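Mypaa.01249.c (Mycobacterium paratuberculosis, PDB 3RD5) is uncharacterised but belongs to the short-chain dehydrogenase/reductase family and is therefore probably an oxidoreductase. Local coordinates at residues L11-T22 / E35-A46; D229-Y237 / V249-Q260. One frame throughout, in Å; residues are numbered along the deposited sequence. Where two conformers were deposited one is given.

In the fold
Both contacts belong to one Rossmann-type sheet, at different places in its strand order. Contact 1 pairs strand 18-22 with strand 42-47, the first two strands of the fold, and brings in the end of the helix that connects them. Contact 2 lies toward the other edge, where helix 226-240 covers the hairpin of strands 248-251 and 259-261. Their centres are about 19 Å apart, yet they touch through Leu236 of that helix: its CD2 comes within 3.6 Å of Leu36 CG, and its CD1 within 3.7 Å of Glu35 CB. Helices 27-38 and 226-240 thus pack against each other, linking the early strands to the late hairpin.

Contact 1 of 2, residues L11-T22 / E35-A46; sequences LPSFAQRTVVIT and ELARRGATVIMA
Phe14 and Leu36 meet ring to methyl: Leu36 CD2 stands 3.6 Å from the ring centroid, only 10° off the normal, a CH-pi contact over the centre of one face. Along Leu36, CB has no close partner in segment 11-22, and CG packs toward helix 226-240. Chi1 of -66° sets CG opposite the carbonyl carbon, and from there the methyls diverge, CD2 onto the Phe14 ring and CD1 to the strand. Leu36 CD1 lies 3.9 Å from Val19 CG1. One leucine therefore joins the loop before the strand to the strand itself. Beyond it, Ile21 CD1 borders Val43 CG1 and Met45 CE turns back to Ile21 CB, less certainly, since Ile21 and Met45 each have a second conformer.

At the helix end, Gly40 is the C-prime residue of a Schellman motif, and its positive phi turns the chain toward strand 42-46. Just before it, Arg39 holds the loop at two levels. Phe14 N gives a bond to Arg39 O (2.8 Å). The arginine side chain, bent at chi2 and chi3, curls back so that Arg39 NE gives a bond to Leu11 O (3.1 Å). That donor stands above the carbonyl plane, and NH2 adds a weak second bond to the same oxygen.

Thr42 N to Arg17 O begins the parallel pairing, which runs on to Ala46 N and Ile21 O. These elements form the first beta-alpha-beta unit of the Rossmann fold. Strand 18-22 is also bonded to strand 87-92 along its other edge, and helix 27-38 packs against helix 226-240.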
loop_
_atom_site.group_PDB
_atom_site.type_symbol
_atom_site.label_atom_id
_atom_site.label_comp_id
_atom_site.label_asym_id
_atom_site.label_seq_id
_atom_site.Cartn_x
_atom_site.Cartn_y
_atom_site.Cartn_z
ATOM N N LEU A 11 4.158 0.974 -19.913
ATOM C CA LEU A 11 3.548 2.062 -19.140
ATOM C C LEU A 11 3.168 3.251 -20.007
ATOM O O LEU A 11 3.959 3.673 -20.857
ATOM C CB LEU A 11 4.490 2.588 -18.064
ATOM C CG LEU A 11 4.516 1.975 -16.729
ATOM C CD1 LEU A 11 5.722 2.524 -15.946
ATOM C CD2 LEU A 11 3.150 2.136 -15.924
ATOM N N PRO A 12 1.977 3.824 -19.787
ATOM C CA PRO A 12 1.622 5.061 -20.465
ATOM C C PRO A 12 2.344 6.271 -19.851
ATOM O O PRO A 12 2.990 6.165 -18.793
ATOM C CB PRO A 12 0.120 5.163 -20.239
ATOM C CG PRO A 12 -0.074 4.591 -18.933
ATOM C CD PRO A 12 0.912 3.410 -18.850
ATOM N N SER A 13 2.218 7.410 -20.490
ATOM C CA SER A 13 2.786 8.636 -19.955
ATOM C C SER A 13 2.114 9.012 -18.628
ATOM O O SER A 13 0.907 8.871 -18.449
ATOM C CB SER A 13 2.608 9.771 -20.944
ATOM O OG SER A 13 3.128 11.005 -20.431
ATOM N N PHE A 14 2.948 9.497 -17.690
ATOM C CA PHE A 14 2.491 10.115 -16.449
ATOM C C PHE A 14 2.870 11.607 -16.410
ATOM O O PHE A 14 2.894 12.202 -15.311
ATOM C CB PHE A 14 3.043 9.377 -15.206
ATOM C CG PHE A 14 2.232 8.160 -14.814
ATOM C CD1 PHE A 14 2.253 7.000 -15.606
ATOM C CD2 PHE A 14 1.422 8.165 -13.659
ATOM C CE1 PHE A 14 1.470 5.904 -15.235
ATOM C CE2 PHE A 14 0.679 7.061 -13.322
ATOM C CZ PHE A 14 0.689 5.956 -14.138
ATOM N N ALA A 15 3.109 12.228 -17.566
ATOM C CA ALA A 15 3.483 13.629 -17.607
ATOM C C ALA A 15 2.496 14.505 -16.866
ATOM O O ALA A 15 1.287 14.375 -17.067
ATOM C CB ALA A 15 3.568 14.120 -19.069
ATOM N N GLN A 16 3.007 15.366 -15.985
ATOM C CA GLN A 16 2.175 16.322 -15.228
ATOM C C GLN A 16 1.346 15.700 -14.100
ATOM O O GLN A 16 0.465 16.366 -13.516
ATOM C CB GLN A 16 1.233 17.157 -16.127
ATOM C CG GLN A 16 1.877 17.920 -17.257
ATOM C CD GLN A 16 2.713 19.100 -16.776
ATOM O OE1 GLN A 16 2.721 19.426 -15.581
ATOM N NE2 GLN A 16 3.424 19.739 -17.704
ATOM N N ARG A 17 1.561 14.421 -13.829
ATOM C CA ARG A 17 0.802 13.725 -12.795
ATOM C C ARG A 17 1.691 13.509 -11.569
ATOM O O ARG A 17 2.866 13.261 -11.709
ATOM C CB ARG A 17 0.246 12.379 -13.285
ATOM C CG ARG A 17 -0.598 12.518 -14.547
ATOM C CD ARG A 17 -1.257 11.190 -14.932
ATOM N NE ARG A 17 -2.401 11.040 -14.062
ATOM C CZ ARG A 17 -2.889 9.881 -13.650
ATOM N NH1 ARG A 17 -2.355 8.725 -14.072
ATOM N NH2 ARG A 17 -3.944 9.894 -12.835
ATOM N N THR A 18 1.121 13.593 -10.384
ATOM C CA THR A 18 1.842 13.453 -9.119
ATOM C C THR A 18 1.458 12.135 -8.483
ATOM O O THR A 18 0.272 11.785 -8.336
ATOM C CB THR A 18 1.527 14.607 -8.171
ATOM O OG1 THR A 18 1.982 15.847 -8.767
ATOM C CG2 THR A 18 2.190 14.419 -6.781
ATOM N N VAL A 19 2.480 11.369 -8.086
ATOM C CA VAL A 19 2.315 10.060 -7.461
ATOM C C VAL A 19 3.028 10.074 -6.124
ATOM O O VAL A 19 4.243 10.319 -6.067
ATOM C CB VAL A 19 2.875 8.933 -8.335
ATOM C CG1 VAL A 19 2.647 7.581 -7.650
ATOM C CG2 VAL A 19 2.225 8.961 -9.750
ATOM N N VAL A 20 2.313 9.816 -5.032
ATOM C CA VAL A 20 2.906 9.639 -3.723
ATOM C C VAL A 20 3.139 8.176 -3.504
ATOM O O VAL A 20 2.190 7.391 -3.695
ATOM C CB VAL A 20 1.990 10.194 -2.597
ATOM C CG1 VAL A 20 2.561 9.875 -1.201
ATOM C CG2 VAL A 20 1.835 11.707 -2.754
ATOM N N ILE A 21 4.341 7.777 -3.091
ATOM C CA ILE A 21 4.709 6.365 -2.870
ATOM C C ILE A 21 5.318 6.233 -1.495
ATOM O O ILE A 21 6.347 6.862 -1.227
ATOM C CB ILE A 21 5.769 5.843 -3.917
ATOM C CG1 ILE A 21 5.303 6.116 -5.352
ATOM C CG2 ILE A 21 6.039 4.322 -3.691
ATOM C CD1 ILE A 21 6.295 5.614 -6.428
ATOM N N THR A 22 4.748 5.403 -0.623
ATOM C CA THR A 22 5.402 5.129 0.646
ATOM C C THR A 22 6.493 4.087 0.425
ATOM O O THR A 22 6.317 3.136 -0.356
ATOM C CB THR A 22 4.426 4.681 1.713
ATOM O OG1 THR A 22 3.840 3.426 1.330
ATOM C CG2 THR A 22 3.280 5.731 1.935
ATOM N N GLU A 35 10.309 3.825 -12.487
ATOM C CA GLU A 35 9.587 3.640 -13.741
ATOM C C GLU A 35 8.541 4.731 -13.944
ATOM O O GLU A 35 8.355 5.218 -15.064
ATOM C CB GLU A 35 8.936 2.261 -13.800
ATOM C CG GLU A 35 9.921 1.098 -13.806
ATOM C CD GLU A 35 10.709 0.939 -15.102
ATOM O OE1 GLU A 35 10.342 1.497 -16.133
ATOM O OE2 GLU A 35 11.687 0.146 -15.100
ATOM N N LEU A 36 7.849 5.139 -12.886
ATOM C CA LEU A 36 6.899 6.233 -13.054
ATOM C C LEU A 36 7.589 7.571 -13.384
ATOM O O LEU A 36 7.124 8.354 -14.242
ATOM C CB LEU A 36 6.026 6.382 -11.798
ATOM C CG LEU A 36 5.117 5.196 -11.573
ATOM C CD1 LEU A 36 4.512 5.244 -10.162
ATOM C CD2 LEU A 36 4.004 5.168 -12.660
ATOM N N ALA A 37 8.720 7.853 -12.737
ATOM C CA ALA A 37 9.465 9.062 -13.038
ATOM C C ALA A 37 9.982 9.056 -14.495
ATOM O O ALA A 37 10.019 10.099 -15.144
ATOM C CB ALA A 37 10.648 9.246 -12.029
ATOM N N ARG A 38 10.415 7.897 -14.983
ATOM C CA ARG A 38 10.885 7.775 -16.386
ATOM C C ARG A 38 9.768 8.139 -17.382
ATOM O O ARG A 38 10.062 8.565 -18.505
ATOM C CB ARG A 38 11.405 6.339 -16.647
ATOM C CG ARG A 38 11.837 6.002 -18.065
ATOM C CD ARG A 38 12.118 4.484 -18.336
ATOM N NE ARG A 38 11.008 3.547 -17.977
ATOM C CZ ARG A 38 9.999 3.204 -18.796
ATOM N NH1 ARG A 38 9.924 3.722 -20.026
ATOM N NH2 ARG A 38 9.035 2.374 -18.361
ATOM N N ARG A 39 8.510 7.953 -16.957
ATOM C CA ARG A 39 7.331 8.273 -17.774
ATOM C C ARG A 39 6.762 9.664 -17.484
ATOM O O ARG A 39 5.665 9.990 -17.948
ATOM C CB ARG A 39 6.277 7.185 -17.648
ATOM C CG ARG A 39 6.767 5.787 -18.148
ATOM C CD ARG A 39 7.205 5.761 -19.530
ATOM N NE ARG A 39 6.079 5.852 -20.441
ATOM C CZ ARG A 39 6.070 6.454 -21.624
ATOM N NH1 ARG A 39 7.152 7.087 -22.114
ATOM N NH2 ARG A 39 4.957 6.423 -22.336
ATOM N N GLY A 40 7.526 10.502 -16.781
ATOM C CA GLY A 40 7.178 11.899 -16.588
ATOM C C GLY A 40 6.439 12.249 -15.321
ATOM O O GLY A 40 6.061 13.418 -15.139
ATOM N N ALA A 41 6.248 11.289 -14.422
ATOM C CA ALA A 41 5.547 11.584 -13.162
ATOM C C ALA A 41 6.376 12.455 -12.237
ATOM O O ALA A 41 7.604 12.334 -12.174
ATOM C CB ALA A 41 5.203 10.309 -12.386
ATOM N N THR A 42 5.698 13.297 -11.460
ATOM C CA THR A 42 6.297 13.933 -10.291
ATOM C C THR A 42 6.063 12.962 -9.138
ATOM O O THR A 42 4.938 12.807 -8.678
ATOM C CB THR A 42 5.665 15.294 -9.997
ATOM O OG1 THR A 42 5.934 16.192 -11.104
ATOM C CG2 THR A 42 6.238 15.891 -8.727
ATOM N N VAL A 43 7.126 12.301 -8.684
ATOM C CA VAL A 43 7.028 11.272 -7.639
ATOM C C VAL A 43 7.472 11.842 -6.304
ATOM O O VAL A 43 8.508 12.524 -6.235
ATOM C CB VAL A 43 7.876 10.030 -7.963
ATOM C CG1 VAL A 43 7.762 8.986 -6.845
ATOM C CG2 VAL A 43 7.473 9.412 -9.313
ATOM N N ILE A 44 6.662 11.641 -5.277
ATOM C CA ILE A 44 7.004 11.995 -3.896
ATOM C C ILE A 44 7.191 10.682 -3.139
ATOM O O ILE A 44 6.208 9.951 -2.914
ATOM C CB ILE A 44 5.909 12.844 -3.254
ATOM C CG1 ILE A 44 5.726 14.155 -4.022
ATOM C CG2 ILE A 44 6.228 13.116 -1.775
ATOM C CD1 ILE A 44 4.439 14.904 -3.657
ATOM N N MET A 45 8.447 10.353 -2.821
ATOM C CA MET A 45 8.772 9.158 -2.066
ATOM C C MET A 45 8.792 9.524 -0.603
ATOM O O MET A 45 9.559 10.393 -0.180
ATOM C CB MET A 45 10.142 8.614 -2.465
ATOM C CG MET A 45 10.652 7.503 -1.599
ATOM S SD MET A 45 9.689 6.045 -1.856
ATOM C CE MET A 45 9.543 6.350 -3.659
ATOM N N ALA A 46 7.965 8.847 0.181
ATOM C CA ALA A 46 7.749 9.165 1.596
ATOM C C ALA A 46 8.335 8.042 2.433
ATOM O O ALA A 46 7.819 6.917 2.416
ATOM C CB ALA A 46 6.254 9.339 1.830
HETATM O O HOH W 1 5.821 11.072 -21.108
HETATM O O HOH W 2 5.468 15.837 -14.228
HETATM O O HOH W 3 3.849 16.274 -12.510
#

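Contact 2 of 2, residues D229-Y237 / V249-Q260; sequences DFGARQTLY and VGPRFGYLGRTQ
Helix 229-237 runs roughly antiparallel to strand 249-251 (151°), the axes approaching to 7.4 Å, and comes closest in backbone where Gln234 CA is 5.3 Å from Gly250 CA. Gln234 reaches in with its amide: Thr259 OG1 donates to Gln234 OE1 (2.7 Å), approaching the oxygen from the side, at a C=O...O angle of 109°, and tilted from the amide plane. Gln234 NE2 gives one N-H to Phe230 O, one turn back along the helix, and another to a water; a bend at chi2 lets the side chain reach its partners. Together these bonds fix which way round the amide lies. The water receives from Gln234 NE2 and Arg233 NH1 and donates to Gly257 O and Thr259 OG1, so its four bonds are all accounted for.

On one flank Phe230 inserts its ring between Gln234 NE2 over one face and Leu256 CD2 over the other; Phe230 CE2 touches Pro251 CG at 3.7 Å, and Gly257 O lies at the ring edge. On the other flank Tyr237, whose CG is opposite the backbone N (chi1 -176°), lays its ring along the hairpin. Thr259 CG2 sits over one face in a CH-pi contact, 3.9 Å from the centroid of the Tyr237 ring, while Val249 CG1 meets Tyr237 CD1 at 3.4 Å. A second water ties Tyr237 OH to Thr259 O.

The antiparallel pair 248-251 and 259-261 closes one edge of the sheet, with strand 191-195 next inward. Helix 226-240 covers this hairpin and sets Ala232 against Val31 and Thr32 of helix 27-38, while Trp6 meets the Tyr237 ring edge-to-face.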
loop_
_atom_site.group_PDB
_atom_site.type_symbol
_atom_site.label_atom_id
_atom_site.label_comp_id
_atom_site.label_asym_id
_atom_site.label_seq_id
_atom_site.Cartn_x
_atom_site.Cartn_y
_atom_site.Cartn_z
ATOM N N ASP A 229 12.184 -5.629 -9.995
ATOM C CA ASP A 229 11.466 -5.361 -11.243
ATOM C C ASP A 229 10.177 -6.167 -11.361
ATOM O O ASP A 229 9.115 -5.645 -11.761
ATOM C CB ASP A 229 12.300 -5.616 -12.511
ATOM C CG ASP A 229 13.446 -4.652 -12.727
ATOM O OD1 ASP A 229 13.299 -3.434 -12.564
ATOM O OD2 ASP A 229 14.500 -5.154 -13.210
ATOM N N PHE A 230 10.240 -7.459 -11.061
ATOM C CA PHE A 230 9.078 -8.320 -11.181
ATOM C C PHE A 230 7.958 -7.888 -10.223
ATOM O O PHE A 230 6.770 -7.793 -10.591
ATOM C CB PHE A 230 9.448 -9.794 -10.940
ATOM C CG PHE A 230 8.305 -10.731 -11.185
ATOM C CD1 PHE A 230 7.932 -11.079 -12.480
ATOM C CD2 PHE A 230 7.529 -11.206 -10.145
ATOM C CE1 PHE A 230 6.850 -11.932 -12.690
ATOM C CE2 PHE A 230 6.442 -12.029 -10.374
ATOM C CZ PHE A 230 6.093 -12.370 -11.615
ATOM N N GLY A 231 8.320 -7.583 -8.985
ATOM C CA GLY A 231 7.323 -7.153 -8.040
ATOM C C GLY A 231 6.705 -5.814 -8.390
ATOM O O GLY A 231 5.480 -5.607 -8.292
ATOM N N ALA A 232 7.553 -4.872 -8.814
ATOM C CA ALA A 232 7.083 -3.519 -9.128
ATOM C C ALA A 232 6.137 -3.538 -10.302
ATOM O O ALA A 232 5.233 -2.693 -10.400
ATOM C CB ALA A 232 8.278 -2.569 -9.405
ATOM N N ARG A 233 6.356 -4.462 -11.235
ATOM C CA ARG A 233 5.494 -4.591 -12.406
ATOM C C ARG A 233 4.019 -4.645 -12.034
ATOM O O ARG A 233 3.155 -4.072 -12.681
ATOM C CB ARG A 233 5.883 -5.832 -13.191
ATOM C CG ARG A 233 5.074 -6.102 -14.460
ATOM C CD ARG A 233 5.370 -7.483 -15.051
ATOM N NE ARG A 233 6.749 -7.580 -15.471
ATOM C CZ ARG A 233 7.327 -8.729 -15.803
ATOM N NH1 ARG A 233 6.656 -9.858 -15.696
ATOM N NH2 ARG A 233 8.602 -8.738 -16.183
ATOM N N GLN A 234 3.752 -5.398 -10.972
ATOM C CA GLN A 234 2.379 -5.648 -10.551
ATOM C C GLN A 234 1.741 -4.336 -10.083
ATOM O O GLN A 234 0.606 -3.985 -10.471
ATOM C CB GLN A 234 2.343 -6.729 -9.472
ATOM C CG GLN A 234 3.253 -7.954 -9.672
ATOM C CD GLN A 234 3.136 -8.635 -11.006
ATOM O OE1 GLN A 234 2.020 -8.752 -11.558
ATOM N NE2 GLN A 234 4.293 -9.130 -11.535
ATOM N N THR A 235 2.449 -3.615 -9.226
ATOM C CA THR A 235 1.993 -2.308 -8.755
ATOM C C THR A 235 1.805 -1.316 -9.908
ATOM O O THR A 235 0.829 -0.576 -9.947
ATOM C CB THR A 235 2.968 -1.721 -7.753
ATOM O OG1 THR A 235 3.171 -2.636 -6.673
ATOM C CG2 THR A 235 2.468 -0.398 -7.189
ATOM N N LEU A 236 2.758 -1.320 -10.837
ATOM C CA LEU A 236 2.733 -0.382 -11.963
ATOM C C LEU A 236 1.519 -0.597 -12.877
ATOM O O LEU A 236 0.942 0.342 -13.402
ATOM C CB LEU A 236 4.066 -0.469 -12.730
ATOM C CG LEU A 236 5.293 0.098 -11.994
ATOM C CD1 LEU A 236 6.628 -0.349 -12.659
ATOM C CD2 LEU A 236 5.204 1.632 -11.873
ATOM N N TYR A 237 1.126 -1.868 -13.046
ATOM C CA TYR A 237 -0.091 -2.199 -13.777
ATOM C C TYR A 237 -1.332 -1.653 -13.038
ATOM O O TYR A 237 -2.165 -0.954 -13.619
ATOM C CB TYR A 237 -0.167 -3.716 -13.959
ATOM C CG TYR A 237 -1.312 -4.252 -14.788
ATOM C CD1 TYR A 237 -2.553 -4.445 -14.222
ATOM C CD2 TYR A 237 -1.115 -4.666 -16.079
ATOM C CE1 TYR A 237 -3.595 -5.059 -14.930
ATOM C CE2 TYR A 237 -2.151 -5.275 -16.787
ATOM C CZ TYR A 237 -3.363 -5.460 -16.189
ATOM O OH TYR A 237 -4.385 -6.079 -16.914
ATOM N N VAL A 249 -4.362 -7.017 -8.538
ATOM C CA VAL A 249 -3.482 -7.326 -9.669
ATOM C C VAL A 249 -2.277 -8.103 -9.145
ATOM O O VAL A 249 -1.671 -7.763 -8.121
ATOM C CB VAL A 249 -2.961 -5.981 -10.323
ATOM C CG1 VAL A 249 -1.834 -6.232 -11.382
ATOM C CG2 VAL A 249 -4.211 -5.257 -10.966
ATOM N N GLY A 250 -1.858 -9.128 -9.886
ATOM C CA GLY A 250 -0.638 -9.840 -9.559
ATOM C C GLY A 250 -0.322 -10.891 -10.601
ATOM O O GLY A 250 -0.950 -10.955 -11.636
ATOM N N PRO A 251 0.673 -11.746 -10.301
ATOM C CA PRO A 251 1.066 -12.772 -11.274
ATOM C C PRO A 251 -0.003 -13.860 -11.348
ATOM O O PRO A 251 -0.621 -14.245 -10.349
ATOM C CB PRO A 251 2.364 -13.314 -10.688
ATOM C CG PRO A 251 2.853 -12.260 -9.737
ATOM C CD PRO A 251 1.596 -11.696 -9.156
ATOM N N ARG A 252 -0.224 -14.358 -12.555
ATOM C CA ARG A 252 -1.304 -15.320 -12.832
ATOM C C ARG A 252 -1.300 -16.511 -11.882
ATOM O O ARG A 252 -2.367 -16.945 -11.433
ATOM C CB ARG A 252 -1.231 -15.809 -14.279
ATOM C CG ARG A 252 -2.229 -16.902 -14.637
ATOM C CD ARG A 252 -2.232 -17.200 -16.112
ATOM N NE ARG A 252 -3.121 -18.310 -16.410
ATOM C CZ ARG A 252 -3.052 -19.028 -17.531
ATOM N NH1 ARG A 252 -2.144 -18.739 -18.456
ATOM N NH2 ARG A 252 -3.871 -20.065 -17.711
ATOM N N PHE A 253 -0.112 -17.043 -11.550
ATOM C CA PHE A 253 -0.005 -18.244 -10.708
ATOM C C PHE A 253 0.441 -17.922 -9.299
ATOM O O PHE A 253 1.040 -18.769 -8.599
ATOM C CB PHE A 253 0.847 -19.318 -11.388
ATOM C CG PHE A 253 0.259 -19.751 -12.702
ATOM C CD1 PHE A 253 -0.937 -20.467 -12.713
ATOM C CD2 PHE A 253 0.804 -19.366 -13.898
ATOM C CE1 PHE A 253 -1.532 -20.820 -13.889
ATOM C CE2 PHE A 253 0.204 -19.748 -15.102
ATOM C CZ PHE A 253 -0.962 -20.491 -15.065
ATOM N N GLY A 254 0.192 -16.699 -8.902
ATOM C CA GLY A 254 0.454 -16.251 -7.521
ATOM C C GLY A 254 1.878 -15.832 -7.304
ATOM O O GLY A 254 2.191 -14.645 -7.116
ATOM N N TYR A 255 2.784 -16.770 -7.392
ATOM C CA TYR A 255 4.194 -16.509 -7.163
ATOM C C TYR A 255 4.910 -15.958 -8.395
ATOM O O TYR A 255 5.835 -15.164 -8.291
ATOM C CB TYR A 255 4.841 -17.791 -6.661
ATOM C CG TYR A 255 4.237 -18.283 -5.369
ATOM C CD1 TYR A 255 4.769 -17.869 -4.174
ATOM C CD2 TYR A 255 3.155 -19.146 -5.354
ATOM C CE1 TYR A 255 4.229 -18.282 -2.974
ATOM C CE2 TYR A 255 2.596 -19.580 -4.169
ATOM C CZ TYR A 255 3.149 -19.142 -2.986
ATOM O OH TYR A 255 2.635 -19.591 -1.754
ATOM N N LEU A 256 4.507 -16.447 -9.570
ATOM C CA LEU A 256 5.049 -16.131 -10.890
ATOM C C LEU A 256 3.881 -16.111 -11.881
ATOM O O LEU A 256 2.769 -16.583 -11.559
ATOM C CB LEU A 256 6.079 -17.148 -11.357
ATOM C CG LEU A 256 7.410 -17.186 -10.587
ATOM C CD1 LEU A 256 8.219 -18.401 -11.042
ATOM C CD2 LEU A 256 8.222 -15.870 -10.795
ATOM N N GLY A 257 4.164 -15.659 -13.100
ATOM C CA GLY A 257 3.164 -15.587 -14.142
ATOM C C GLY A 257 2.883 -14.186 -14.635
ATOM O O GLY A 257 3.297 -13.197 -14.029
ATOM N N ARG A 258 2.129 -14.105 -15.733
ATOM C CA ARG A 258 1.766 -12.823 -16.345
ATOM C C ARG A 258 0.916 -11.969 -15.422
ATOM O O ARG A 258 0.107 -12.491 -14.643
ATOM C CB ARG A 258 0.989 -13.047 -17.642
ATOM C CG ARG A 258 -0.329 -13.749 -17.550
ATOM C CD ARG A 258 -0.877 -13.995 -18.985
ATOM N NE ARG A 258 -1.079 -12.741 -19.726
ATOM C CZ ARG A 258 -1.016 -12.616 -21.055
ATOM N NH1 ARG A 258 -0.732 -13.653 -21.826
ATOM N NH2 ARG A 258 -1.223 -11.434 -21.620
ATOM N N THR A 259 1.056 -10.658 -15.546
ATOM C CA THR A 259 0.290 -9.702 -14.714
ATOM C C THR A 259 -1.143 -9.576 -15.199
ATOM O O THR A 259 -1.426 -9.376 -16.386
ATOM C CB THR A 259 0.995 -8.341 -14.751
ATOM O OG1 THR A 259 2.317 -8.471 -14.229
ATOM C CG2 THR A 259 0.209 -7.309 -13.945
ATOM N N GLN A 260 -2.071 -9.759 -14.281
ATOM C CA GLN A 260 -3.501 -9.731 -14.584
ATOM C C GLN A 260 -4.292 -9.541 -13.291
ATOM O O GLN A 260 -3.760 -9.694 -12.190
ATOM C CB GLN A 260 -3.941 -11.030 -15.285
ATOM C CG GLN A 260 -3.613 -12.286 -14.452
ATOM C CD GLN A 260 -4.214 -13.556 -14.938
ATOM O OE1 GLN A 260 -3.863 -13.995 -15.967
ATOM N NE2 GLN A 260 -5.097 -14.160 -14.145
HETATM O O HOH W 4 4.132 -10.557 -14.258
HETATM O O HOH W 5 -3.574 -8.513 -18.049
#